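Side-chain contacts in putative oxidoreductase (Bacteroides fragilis NCTC 9343, PDB 3EOF), which binds flavin mononucleotide and is probably an oxidoreductase of the nitroreductase family: residues Q17-P22 and V48-E53; V73-C78 and Q115-L120; A196-E199 and E203-L206; K205-E210 and Q218-V223. All coordinates share one frame; numbering follows the deposited sequence.

Interaction 1: Q17-P22 and V48-E53; sequences QKDITP and VTRDAE
A surface contact between Arg-50 and the carbonyl of Ile-20, strengthened by a salt bridge, ties the connection ahead of helix 22-32 to the end of strand 44-49. Arg-50 stretches out from CG to NE and delivers its guanidinium end-on to Ile-20 O, which it grips with both terminal nitrogens. Arg-50 NH1 donates at 2.9 Å to Ile-20 O from within the carbonyl plane, whereas Arg-50 NH2, 3.0 Å from Ile-20 O, comes from above that plane. At 144° and 140° both bonds are bent, as sharing one acceptor requires. Asp-19 OD1 lies at the guanidinium edge, 3.1 Å from Arg-50 NH1, with the carboxylate turned 85° to the guanidinium. A water bridges Asp-19 OD1 and Arg-50 NH1, and Ile-20 N bonds weakly to Asp-19 OD1, which probably helps to steady the carboxylate. The anionic oxygen and the carbonyl together would favour the charge of the arginine. Ile-20 packs on Val-73 of strand 73-80 and Leu-25 of helix 22-32, and the arginine side chain touches both residues too. Glu-181 of the second subunit accepts from the backbone of Arg-50 and Asp-51, where the sheet continues across the dimer interface.

Interaction 2: V73-C78 and Q115-L120; sequences VVLTFC and QTFCTL
Strand 73-78 and helix segment 115-120 face each other with their nearest CA pairs, Leu-75 with Phe-117 and Phe-77 with Gln-115, each 10.2 Å apart, a helix-on-sheet spacing filled by side chains alone. Of 115-120, it is Phe-117 that reaches the strand segment. Its ring stands with CG opposite the backbone N (chi1 170°), which carries it off the helix toward the sheet. Leu-75 comes at it about perpendicularly and sets the methyl CD1 over one face of the Phe-117 ring, 3.7 Å from its centroid in a CH-pi contact. The methyl is displaced toward the rim, on the side of CE2 and CZ, with Leu-75 CD1 only 3.4 Å from Phe-117 CE2. Two residues on, on the same side of the strand, Phe-77 presents its far end: Phe-77 CZ is 4.0 Å from Phe-117 CD2, which lies near the plane of the Phe-77 ring. Leu-75 and Phe-77 thus meet adjoining parts of one ring. Leu-28 and Ser-32 of helix 22-32 also pack on Phe-117, while Val-46 of strand 44-49 touches both Leu-75 and Phe-77. The helix also meets the second subunit, where Thr-119 packs on its own counterpart. Within the helix, Gln-115 O accepts from both Thr-119 N and Thr-119 OG1, 2.8 Å from the latter, so that hydroxyl is satisfied without a partner on the strand. Between 73-78 and 115-120, the side chains that touch are all hydrocarbon, and cohesion rests on dispersion and methyl-to-ring packing in a buried core.

Interaction 3: A196-E199 and E203-L206; sequences AYKE and ENKL
Asn-204 ND2 donates to Lys-198 O at 2.7 Å, a short and fairly straight bond (153°) from the side chain of one helix to the backbone of the preceding one. The nitrogen approaches from above the carbonyl plane, and the oxygen is tilted slightly from the amide plane. With CG beside its own backbone N (chi1 -73°), the Asn-204 amide is directed back at the end of helix 188-200. Asn-204 ND2 also lies 3.4 Å from Lys-198 CG, whose chain slants across the amide before bending at its last two torsions. A water accepts from Asn-204 ND2 at 2.9 Å and, weakly, from Lys-198 NZ, while the main partner of that ammonium is the carboxylate of Asp-170, a salt bridge. One residue further along each helix, the CG methylene of Lys-205 rests 3.5 Å from Glu-199 O, and Lys-205 NZ reaches Ser-200 O in a weak bond. The Asn-204 amide and the Lys-205 methylene thus meet two successive carbonyls, those of Lys-198 and Glu-199. Leu-216 of helix 216-224 packs against both Lys-198 and Asn-204, and across the dimer Glu-199 bonds to Arg-91 and Tyr-87 of the second subunit, so the junction contacts both helix 216-224 and the partner chain.

Interaction 4: K205-E210 and Q218-V223; sequences KLFIEE and QVFTDV
Val-219 reaches from helix 216-224 to the facing turn of helix 202-209, and each carbon beyond its CA finds a partner there. Val-219 CB lies 3.9 Å from Phe-207 CE2. Val-219 CG1, opposite the backbone N (chi1 179°), stands over one face of the Phe-207 ring, 3.6 Å from the centroid in a CH-pi contact and shifted toward the CE2-CZ rim; Val-219 CG1 to Phe-207 CE2 is just 3.3 Å. The other branch, Val-219 CG2, turns to the backbone, 3.8 Å from Ile-208 CA, with Ile-208 CG1 more loosely alongside. Phe-207 also uses its edge: Phe-207 CE2 points at the Phe-220 ring, 4.1 Å from Phe-220 CZ, in an offset edge-to-face pair whose planes stand at 67° and whose centroids are 5.9 Å apart. Phe-220 in turn makes an edge-to-face pair with Phe-84 of the second subunit, extending the aromatic packing across the dimer interface. The two helix segments run at 36° to one another, with Ile-208 and Val-219 the nearest backbone pair. The Val-219 methyls, Ile-208 and the two rings join the segments without polar bonds, through dispersion and the weak electrostatics of C-H groups facing pi clouds.

Overall arrangement
Interactions 1 and 2 share the central sheet: strands 44-49 and 73-80 are neighbours, Thr-49 N lies 2.9 Å from Val-74 O in a probable hydrogen bond, and Val-48 CG2 packs 3.5 Å from Leu-75 CD2. Interactions 3 and 4, with centres about 10 Å apart, both use helix 202-209, overlapping at Lys-205 and Leu-206. The two pairs are well separated, nearest atoms of interactions 2 and 3 being about 17 Å apart. All four touch the second subunit. The flavin is nearer the helical pair: the side chains of Lys-198 and Phe-220 are each about 8 Å from a bound FMN, against about 11 Å for Phe-77, while interaction 1 lies away from the site.

Interaction 1: Q17-P22 and V48-E53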
loop_
_atom_site.group_PDB
_atom_site.type_symbol
_atom_site.label_atom_id
_atom_site.label_comp_id
_atom_site.label_asym_id
_atom_site.label_seq_id
_atom_site.Cartn_x
_atom_site.Cartn_y
_atom_site.Cartn_z
ATOM N N GLN A 17 5.866 -14.964 -24.645
ATOM C CA GLN A 17 6.677 -14.120 -25.509
ATOM C C GLN A 17 5.663 -13.337 -26.303
ATOM O O GLN A 17 5.383 -13.692 -27.451
ATOM C CB GLN A 17 7.484 -14.978 -26.499
ATOM C CG GLN A 17 8.571 -15.801 -25.879
ATOM C CD GLN A 17 9.739 -14.944 -25.467
ATOM O OE1 GLN A 17 10.374 -14.296 -26.310
ATOM N NE2 GLN A 17 10.045 -14.942 -24.174
ATOM N N LYS A 18 5.105 -12.305 -25.686
ATOM C CA LYS A 18 4.056 -11.470 -26.259
ATOM C C LYS A 18 4.153 -10.161 -25.494
ATOM O O LYS A 18 4.130 -10.153 -24.270
ATOM C CB LYS A 18 2.691 -12.111 -26.065
ATOM C CG LYS A 18 1.502 -11.255 -26.484
ATOM C CD LYS A 18 0.217 -12.050 -26.301
ATOM C CE LYS A 18 -1.067 -11.250 -26.562
ATOM N NZ LYS A 18 -0.937 -10.466 -27.782
ATOM N N ASP A 19 4.304 -9.059 -26.218
ATOM C CA ASP A 19 4.493 -7.756 -25.602
ATOM C C ASP A 19 3.158 -7.167 -25.123
ATOM O O ASP A 19 2.098 -7.583 -25.565
ATOM C CB ASP A 19 5.195 -6.829 -26.598
ATOM C CG ASP A 19 5.894 -5.641 -25.915
ATOM O OD1 ASP A 19 6.013 -5.579 -24.661
ATOM O OD2 ASP A 19 6.345 -4.754 -26.649
ATOM N N ILE A 20 3.231 -6.251 -24.159
ATOM C CA ILE A 20 2.076 -5.496 -23.699
ATOM C C ILE A 20 2.188 -4.206 -24.526
ATOM O O ILE A 20 3.224 -3.562 -24.516
ATOM C CB ILE A 20 2.133 -5.204 -22.170
ATOM C CG1 ILE A 20 2.315 -6.525 -21.359
ATOM C CG2 ILE A 20 0.893 -4.395 -21.718
ATOM C CD1 ILE A 20 2.479 -6.347 -19.831
ATOM N N THR A 21 1.155 -3.837 -25.268
ATOM C CA THR A 21 1.233 -2.614 -26.050
ATOM C C THR A 21 1.301 -1.379 -25.151
ATOM O O THR A 21 0.839 -1.403 -24.000
ATOM C CB THR A 21 0.003 -2.398 -26.942
ATOM O OG1 THR A 21 -1.155 -2.243 -26.113
ATOM C CG2 THR A 21 -0.203 -3.562 -27.925
ATOM N N PRO A 22 1.911 -0.294 -25.658
ATOM C CA PRO A 22 1.821 0.972 -24.918
ATOM C C PRO A 22 0.354 1.379 -24.626
ATOM O O PRO A 22 0.052 1.778 -23.512
ATOM C CB PRO A 22 2.525 1.979 -25.849
ATOM C CG PRO A 22 3.479 1.135 -26.659
ATOM C CD PRO A 22 2.766 -0.182 -26.859
ATOM N N VAL A 48 8.737 2.695 -16.004
ATOM C CA VAL A 48 8.402 1.601 -16.926
ATOM C C VAL A 48 9.696 1.151 -17.615
ATOM O O VAL A 48 10.325 1.928 -18.312
ATOM C CB VAL A 48 7.374 2.041 -17.992
ATOM C CG1 VAL A 48 7.093 0.897 -19.004
ATOM C CG2 VAL A 48 6.059 2.552 -17.300
ATOM N N THR A 49 10.090 -0.099 -17.332
ATOM C CA THR A 49 11.231 -0.790 -17.895
ATOM C C THR A 49 10.833 -1.886 -18.898
ATOM O O THR A 49 10.250 -2.885 -18.548
ATOM C CB THR A 49 12.027 -1.395 -16.771
ATOM O OG1 THR A 49 12.435 -0.320 -15.911
ATOM C CG2 THR A 49 13.212 -2.223 -17.275
ATOM N N ARG A 50 11.163 -1.663 -20.157
ATOM C CA ARG A 50 10.861 -2.591 -21.241
ATOM C C ARG A 50 12.138 -3.083 -21.934
ATOM O O ARG A 50 12.180 -4.200 -22.411
ATOM C CB ARG A 50 9.978 -1.898 -22.277
ATOM C CG ARG A 50 8.579 -1.571 -21.833
ATOM C CD ARG A 50 7.937 -0.874 -22.981
ATOM N NE ARG A 50 6.512 -0.626 -22.861
ATOM C CZ ARG A 50 5.562 -1.497 -23.168
ATOM N NH1 ARG A 50 5.870 -2.735 -23.534
ATOM N NH2 ARG A 50 4.292 -1.140 -23.045
ATOM N N ASP A 51 13.175 -2.250 -21.948
ATOM C CA ASP A 51 14.439 -2.577 -22.583
ATOM C C ASP A 51 15.137 -3.758 -21.918
ATOM O O ASP A 51 15.232 -3.806 -20.697
ATOM C CB ASP A 51 15.378 -1.369 -22.545
ATOM C CG ASP A 51 16.678 -1.622 -23.290
ATOM O OD1 ASP A 51 16.606 -1.866 -24.519
ATOM O OD2 ASP A 51 17.759 -1.587 -22.661
ATOM N N ALA A 52 15.685 -4.663 -22.739
ATOM C CA ALA A 52 16.349 -5.876 -22.256
ATOM C C ALA A 52 17.557 -5.603 -21.410
ATOM O O ALA A 52 17.756 -6.279 -20.393
ATOM C CB ALA A 52 16.747 -6.819 -23.427
ATOM N N GLU A 53 18.400 -4.656 -21.820
ATOM C CA GLU A 53 19.600 -4.349 -21.004
ATOM C C GLU A 53 19.195 -3.629 -19.727
ATOM O O GLU A 53 19.902 -3.701 -18.744
ATOM C CB GLU A 53 20.657 -3.521 -21.753
ATOM C CG GLU A 53 21.914 -3.153 -20.874
HETATM O O HOH W 1 8.067 -4.630 -23.520
#

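Interaction 2: V73-C78 and Q115-L120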
loop_
_atom_site.group_PDB
_atom_site.type_symbol
_atom_site.label_atom_id
_atom_site.label_comp_id
_atom_site.label_asym_id
_atom_site.label_seq_id
_atom_site.Cartn_x
_atom_site.Cartn_y
_atom_site.Cartn_z
ATOM N N VAL A 73 7.308 -6.266 -19.392
ATOM C CA VAL A 73 7.268 -5.002 -18.645
ATOM C C VAL A 73 7.589 -5.237 -17.168
ATOM O O VAL A 73 7.087 -6.183 -16.545
ATOM C CB VAL A 73 5.861 -4.321 -18.761
ATOM C CG1 VAL A 73 5.843 -3.053 -17.981
ATOM C CG2 VAL A 73 5.492 -4.091 -20.247
ATOM N N VAL A 74 8.458 -4.375 -16.645
ATOM C CA VAL A 74 8.829 -4.305 -15.231
ATOM C C VAL A 74 8.488 -2.885 -14.821
ATOM O O VAL A 74 8.944 -1.920 -15.444
ATOM C CB VAL A 74 10.335 -4.613 -14.987
ATOM C CG1 VAL A 74 10.674 -4.550 -13.497
ATOM C CG2 VAL A 74 10.649 -5.976 -15.559
ATOM N N LEU A 75 7.626 -2.764 -13.816
ATOM C CA LEU A 75 7.185 -1.471 -13.320
ATOM C C LEU A 75 7.678 -1.257 -11.937
ATOM O O LEU A 75 7.390 -2.070 -11.079
ATOM C CB LEU A 75 5.676 -1.404 -13.272
ATOM C CG LEU A 75 4.913 -1.555 -14.578
ATOM C CD1 LEU A 75 3.438 -1.574 -14.222
ATOM C CD2 LEU A 75 5.248 -0.421 -15.576
ATOM N N THR A 76 8.468 -0.195 -11.742
ATOM C CA THR A 76 8.973 0.211 -10.427
ATOM C C THR A 76 8.099 1.361 -9.947
ATOM O O THR A 76 8.161 2.466 -10.506
ATOM C CB THR A 76 10.458 0.607 -10.476
ATOM O OG1 THR A 76 11.229 -0.495 -10.985
ATOM C CG2 THR A 76 10.973 0.999 -9.083
ATOM N N PHE A 77 7.237 1.065 -8.960
ATOM C CA PHE A 77 6.380 2.063 -8.313
ATOM C C PHE A 77 7.170 2.816 -7.223
ATOM O O PHE A 77 7.582 2.247 -6.215
ATOM C CB PHE A 77 5.151 1.393 -7.738
ATOM C CG PHE A 77 4.276 0.776 -8.780
ATOM C CD1 PHE A 77 4.472 -0.542 -9.182
ATOM C CD2 PHE A 77 3.258 1.506 -9.358
ATOM C CE1 PHE A 77 3.683 -1.113 -10.120
ATOM C CE2 PHE A 77 2.467 0.949 -10.299
ATOM C CZ PHE A 77 2.687 -0.392 -10.694
ATOM N N CYS A 78 7.361 4.113 -7.443
ATOM C CA CYS A 78 8.117 4.967 -6.549
ATOM C C CYS A 78 7.294 6.008 -5.792
ATOM O O CYS A 78 6.426 6.685 -6.385
ATOM C CB CYS A 78 9.159 5.734 -7.365
ATOM S SG CYS A 78 10.192 4.672 -8.333
ATOM N N GLN A 115 -1.374 -1.665 -6.514
ATOM C CA GLN A 115 -2.385 -2.704 -6.380
ATOM C C GLN A 115 -3.622 -2.434 -7.234
ATOM O O GLN A 115 -4.245 -3.374 -7.683
ATOM C CB GLN A 115 -2.762 -2.887 -4.929
ATOM C CG GLN A 115 -3.713 -4.027 -4.671
ATOM C CD GLN A 115 -3.227 -5.377 -5.190
ATOM O OE1 GLN A 115 -2.043 -5.710 -5.178
ATOM N NE2 GLN A 115 -4.166 -6.169 -5.607
ATOM N N THR A 116 -3.969 -1.180 -7.500
ATOM C CA THR A 116 -5.096 -0.896 -8.409
ATOM C C THR A 116 -4.649 -1.378 -9.778
ATOM O O THR A 116 -5.366 -2.091 -10.457
ATOM C CB THR A 116 -5.537 0.585 -8.412
ATOM O OG1 THR A 116 -5.861 0.993 -7.076
ATOM C CG2 THR A 116 -6.762 0.770 -9.277
ATOM N N PHE A 117 -3.427 -1.042 -10.155
ATOM C CA PHE A 117 -2.868 -1.509 -11.420
ATOM C C PHE A 117 -2.882 -3.023 -11.526
ATOM O O PHE A 117 -3.390 -3.543 -12.509
ATOM C CB PHE A 117 -1.427 -1.017 -11.625
ATOM C CG PHE A 117 -0.758 -1.670 -12.782
ATOM C CD1 PHE A 117 -1.009 -1.242 -14.073
ATOM C CD2 PHE A 117 0.086 -2.768 -12.583
ATOM C CE1 PHE A 117 -0.429 -1.911 -15.158
ATOM C CE2 PHE A 117 0.649 -3.437 -13.648
ATOM C CZ PHE A 117 0.408 -3.012 -14.931
ATOM N N CYS A 118 -2.299 -3.717 -10.536
ATOM C CA CYS A 118 -2.255 -5.195 -10.543
ATOM C C CYS A 118 -3.634 -5.830 -10.736
ATOM O O CYS A 118 -3.778 -6.776 -11.471
ATOM C CB CYS A 118 -1.595 -5.736 -9.309
ATOM S SG CYS A 118 0.167 -5.434 -9.341
ATOM N N THR A 119 -4.633 -5.296 -10.061
ATOM C CA THR A 119 -6.016 -5.739 -10.197
ATOM C C THR A 119 -6.604 -5.505 -11.588
ATOM O O THR A 119 -7.352 -6.343 -12.141
ATOM C CB THR A 119 -6.863 -4.999 -9.162
ATOM O OG1 THR A 119 -6.319 -5.259 -7.860
ATOM C CG2 THR A 119 -8.285 -5.435 -9.208
ATOM N N LEU A 120 -6.303 -4.348 -12.148
ATOM C CA LEU A 120 -6.752 -3.993 -13.491
ATOM C C LEU A 120 -6.017 -4.845 -14.524
ATOM O O LEU A 120 -6.615 -5.314 -15.470
ATOM C CB LEU A 120 -6.559 -2.504 -13.759
ATOM C CG LEU A 120 -7.527 -1.581 -13.007
ATOM C CD1 LEU A 120 -7.063 -0.151 -13.148
ATOM C CD2 LEU A 120 -8.966 -1.691 -13.471
#

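Interaction 3: A196-E199 and E203-L206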
loop_
_atom_site.group_PDB
_atom_site.type_symbol
_atom_site.label_atom_id
_atom_site.label_comp_id
_atom_site.label_asym_id
_atom_site.label_seq_id
_atom_site.Cartn_x
_atom_site.Cartn_y
_atom_site.Cartn_z
ATOM N N ALA A 196 -3.736 -25.099 10.679
ATOM C CA ALA A 196 -3.885 -26.527 10.429
ATOM C C ALA A 196 -3.923 -26.878 8.939
ATOM O O ALA A 196 -3.146 -27.696 8.431
ATOM C CB ALA A 196 -5.155 -27.037 11.125
ATOM N N TYR A 197 -4.831 -26.243 8.229
ATOM C CA TYR A 197 -4.973 -26.460 6.794
ATOM C C TYR A 197 -3.697 -26.110 6.046
ATOM O O TYR A 197 -3.205 -26.880 5.235
ATOM C CB TYR A 197 -6.139 -25.628 6.247
ATOM C CG TYR A 197 -6.304 -25.805 4.763
ATOM C CD1 TYR A 197 -6.886 -26.970 4.249
ATOM C CD2 TYR A 197 -5.835 -24.850 3.871
ATOM C CE1 TYR A 197 -6.993 -27.178 2.883
ATOM C CE2 TYR A 197 -5.968 -25.027 2.510
ATOM C CZ TYR A 197 -6.547 -26.205 2.020
ATOM O OH TYR A 197 -6.684 -26.412 0.672
ATOM N N LYS A 198 -3.142 -24.946 6.317
ATOM C CA LYS A 198 -1.887 -24.550 5.662
ATOM C C LYS A 198 -0.790 -25.595 5.840
ATOM O O LYS A 198 -0.095 -25.943 4.893
ATOM C CB LYS A 198 -1.418 -23.181 6.189
ATOM C CG LYS A 198 -0.127 -22.628 5.556
ATOM C CD LYS A 198 0.341 -21.305 6.194
ATOM C CE LYS A 198 -0.681 -20.150 5.946
ATOM N NZ LYS A 198 -0.782 -19.795 4.487
ATOM N N GLU A 199 -0.676 -26.132 7.046
ATOM C CA GLU A 199 0.364 -27.126 7.371
ATOM C C GLU A 199 0.167 -28.509 6.760
ATOM O O GLU A 199 1.112 -29.262 6.621
ATOM C CB GLU A 199 0.517 -27.243 8.892
ATOM C CG GLU A 199 1.038 -25.980 9.459
ATOM C CD GLU A 199 1.312 -26.046 10.928
ATOM O OE1 GLU A 199 0.608 -26.783 11.649
ATOM O OE2 GLU A 199 2.271 -25.368 11.339
ATOM N N GLU A 203 2.811 -28.771 -0.563
ATOM C CA GLU A 203 3.806 -27.716 -0.883
ATOM C C GLU A 203 4.588 -27.275 0.353
ATOM O O GLU A 203 5.794 -27.051 0.300
ATOM C CB GLU A 203 3.125 -26.422 -1.397
ATOM C CG GLU A 203 2.049 -26.552 -2.421
ATOM C CD GLU A 203 0.675 -26.815 -1.831
ATOM O OE1 GLU A 203 -0.097 -25.861 -1.546
ATOM O OE2 GLU A 203 0.357 -27.999 -1.729
ATOM N N ASN A 204 3.847 -27.093 1.450
ATOM C CA ASN A 204 4.385 -26.601 2.706
ATOM C C ASN A 204 5.198 -27.669 3.388
ATOM O O ASN A 204 6.247 -27.381 3.925
ATOM C CB ASN A 204 3.274 -26.021 3.604
ATOM C CG ASN A 204 2.771 -24.693 3.102
ATOM O OD1 ASN A 204 3.557 -23.867 2.660
ATOM N ND2 ASN A 204 1.476 -24.460 3.194
ATOM N N LYS A 205 4.713 -28.900 3.362
ATOM C CA LYS A 205 5.484 -30.026 3.887
ATOM C C LYS A 205 6.801 -30.141 3.079
ATOM O O LYS A 205 7.848 -30.357 3.630
ATOM C CB LYS A 205 4.629 -31.309 3.879
ATOM C CG LYS A 205 3.482 -31.282 4.954
ATOM C CD LYS A 205 2.507 -32.497 4.909
ATOM C CE LYS A 205 1.790 -32.598 3.539
ATOM N NZ LYS A 205 0.757 -33.699 3.362
ATOM N N LEU A 206 6.735 -29.927 1.774
ATOM C CA LEU A 206 7.923 -29.978 0.919
ATOM C C LEU A 206 8.846 -28.818 1.256
ATOM O O LEU A 206 10.048 -28.992 1.352
ATOM C CB LEU A 206 7.553 -29.984 -0.594
ATOM C CG LEU A 206 8.751 -30.175 -1.537
ATOM C CD1 LEU A 206 9.419 -31.505 -1.264
ATOM C CD2 LEU A 206 8.375 -30.046 -3.006
HETATM O O HOH W 2 0.905 -21.776 2.382
#

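Interaction 4: K205-E210 and Q218-V223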
loop_
_atom_site.group_PDB
_atom_site.type_symbol
_atom_site.label_atom_id
_atom_site.label_comp_id
_atom_site.label_asym_id
_atom_site.label_seq_id
_atom_site.Cartn_x
_atom_site.Cartn_y
_atom_site.Cartn_z
ATOM N N LYS A 205 4.713 -28.900 3.362
ATOM C CA LYS A 205 5.484 -30.026 3.887
ATOM C C LYS A 205 6.801 -30.141 3.079
ATOM O O LYS A 205 7.848 -30.357 3.630
ATOM C CB LYS A 205 4.629 -31.309 3.879
ATOM C CG LYS A 205 3.482 -31.282 4.954
ATOM C CD LYS A 205 2.507 -32.497 4.909
ATOM C CE LYS A 205 1.790 -32.598 3.539
ATOM N NZ LYS A 205 0.757 -33.699 3.362
ATOM N N LEU A 206 6.735 -29.927 1.774
ATOM C CA LEU A 206 7.923 -29.978 0.919
ATOM C C LEU A 206 8.846 -28.818 1.256
ATOM O O LEU A 206 10.048 -28.992 1.352
ATOM C CB LEU A 206 7.553 -29.984 -0.594
ATOM C CG LEU A 206 8.751 -30.175 -1.537
ATOM C CD1 LEU A 206 9.419 -31.505 -1.264
ATOM C CD2 LEU A 206 8.375 -30.046 -3.006
ATOM N N PHE A 207 8.273 -27.639 1.452
ATOM C CA PHE A 207 9.030 -26.445 1.806
ATOM C C PHE A 207 9.847 -26.657 3.090
ATOM O O PHE A 207 11.018 -26.300 3.159
ATOM C CB PHE A 207 8.039 -25.301 1.950
ATOM C CG PHE A 207 8.643 -23.952 1.944
ATOM C CD1 PHE A 207 9.563 -23.585 0.968
ATOM C CD2 PHE A 207 8.218 -22.991 2.849
ATOM C CE1 PHE A 207 10.099 -22.287 0.947
ATOM C CE2 PHE A 207 8.748 -21.694 2.824
ATOM C CZ PHE A 207 9.677 -21.346 1.855
ATOM N N ILE A 208 9.241 -27.303 4.080
ATOM C CA ILE A 208 9.920 -27.630 5.352
ATOM C C ILE A 208 11.034 -28.648 5.144
ATOM O O ILE A 208 12.154 -28.518 5.663
ATOM C CB ILE A 208 8.898 -28.242 6.371
ATOM C CG1 ILE A 208 7.833 -27.228 6.788
ATOM C CG2 ILE A 208 9.605 -28.794 7.588
ATOM C CD1 ILE A 208 6.554 -27.879 7.449
ATOM N N GLU A 209 10.708 -29.691 4.397
ATOM C CA GLU A 209 11.640 -30.779 4.167
ATOM C C GLU A 209 12.869 -30.299 3.382
ATOM O O GLU A 209 14.015 -30.511 3.795
ATOM C CB GLU A 209 10.882 -31.945 3.493
ATOM C CG GLU A 209 11.617 -33.270 3.348
ATOM C CD GLU A 209 12.063 -33.626 1.902
ATOM O OE1 GLU A 209 11.423 -33.164 0.920
ATOM O OE2 GLU A 209 13.029 -34.426 1.757
ATOM N N GLU A 210 12.624 -29.587 2.292
ATOM C CA GLU A 210 13.700 -29.130 1.445
ATOM C C GLU A 210 14.524 -28.010 2.083
ATOM O O GLU A 210 15.543 -27.606 1.519
ATOM C CB GLU A 210 13.178 -28.772 0.046
ATOM C CG GLU A 210 12.286 -27.562 -0.079
ATOM C CD GLU A 210 11.675 -27.427 -1.485
ATOM O OE1 GLU A 210 11.938 -28.297 -2.358
ATOM O OE2 GLU A 210 10.920 -26.451 -1.692
ATOM N N GLN A 218 9.751 -22.085 10.925
ATOM C CA GLN A 218 11.205 -22.110 10.961
ATOM C C GLN A 218 11.794 -21.781 9.596
ATOM O O GLN A 218 12.875 -21.207 9.526
ATOM C CB GLN A 218 11.729 -23.454 11.424
ATOM C CG GLN A 218 11.501 -23.710 12.901
ATOM C CD GLN A 218 11.678 -25.146 13.287
ATOM O OE1 GLN A 218 11.852 -26.014 12.441
ATOM N NE2 GLN A 218 11.646 -25.414 14.573
ATOM N N VAL A 219 11.093 -22.131 8.514
ATOM C CA VAL A 219 11.624 -21.835 7.189
ATOM C C VAL A 219 11.633 -20.317 7.041
ATOM O O VAL A 219 12.570 -19.725 6.511
ATOM C CB VAL A 219 10.809 -22.485 6.085
ATOM C CG1 VAL A 219 11.398 -22.115 4.713
ATOM C CG2 VAL A 219 10.774 -24.021 6.288
ATOM N N PHE A 220 10.581 -19.678 7.516
ATOM C CA PHE A 220 10.524 -18.234 7.443
ATOM C C PHE A 220 11.507 -17.491 8.326
ATOM O O PHE A 220 12.127 -16.530 7.883
ATOM C CB PHE A 220 9.111 -17.774 7.734
ATOM C CG PHE A 220 8.161 -18.127 6.650
ATOM C CD1 PHE A 220 7.993 -17.291 5.573
ATOM C CD2 PHE A 220 7.452 -19.296 6.688
ATOM C CE1 PHE A 220 7.166 -17.625 4.564
ATOM C CE2 PHE A 220 6.586 -19.612 5.673
ATOM C CZ PHE A 220 6.451 -18.786 4.616
ATOM N N THR A 221 11.638 -17.932 9.576
ATOM C CA THR A 221 12.485 -17.270 10.553
ATOM C C THR A 221 13.954 -17.602 10.353
ATOM O O THR A 221 14.804 -16.765 10.593
ATOM C CB THR A 221 12.114 -17.691 12.006
ATOM O OG1 THR A 221 12.402 -19.084 12.206
ATOM C CG2 THR A 221 10.636 -17.457 12.289
ATOM N N ASP A 222 14.249 -18.824 9.931
ATOM C CA ASP A 222 15.642 -19.247 9.767
ATOM C C ASP A 222 16.261 -19.055 8.385
ATOM O O ASP A 222 17.494 -18.952 8.252
ATOM C CB ASP A 222 15.783 -20.715 10.175
ATOM C CG ASP A 222 15.381 -20.979 11.639
ATOM O OD1 ASP A 222 14.952 -20.039 12.371
ATOM O OD2 ASP A 222 15.479 -22.153 12.052
ATOM N N VAL A 223 15.426 -19.039 7.356
ATOM C CA VAL A 223 15.907 -19.001 5.975
ATOM C C VAL A 223 15.413 -17.796 5.170
ATOM O O VAL A 223 16.209 -17.028 4.655
ATOM C CB VAL A 223 15.480 -20.324 5.230
ATOM C CG1 VAL A 223 15.899 -20.277 3.779
ATOM C CG2 VAL A 223 16.036 -21.570 5.948
#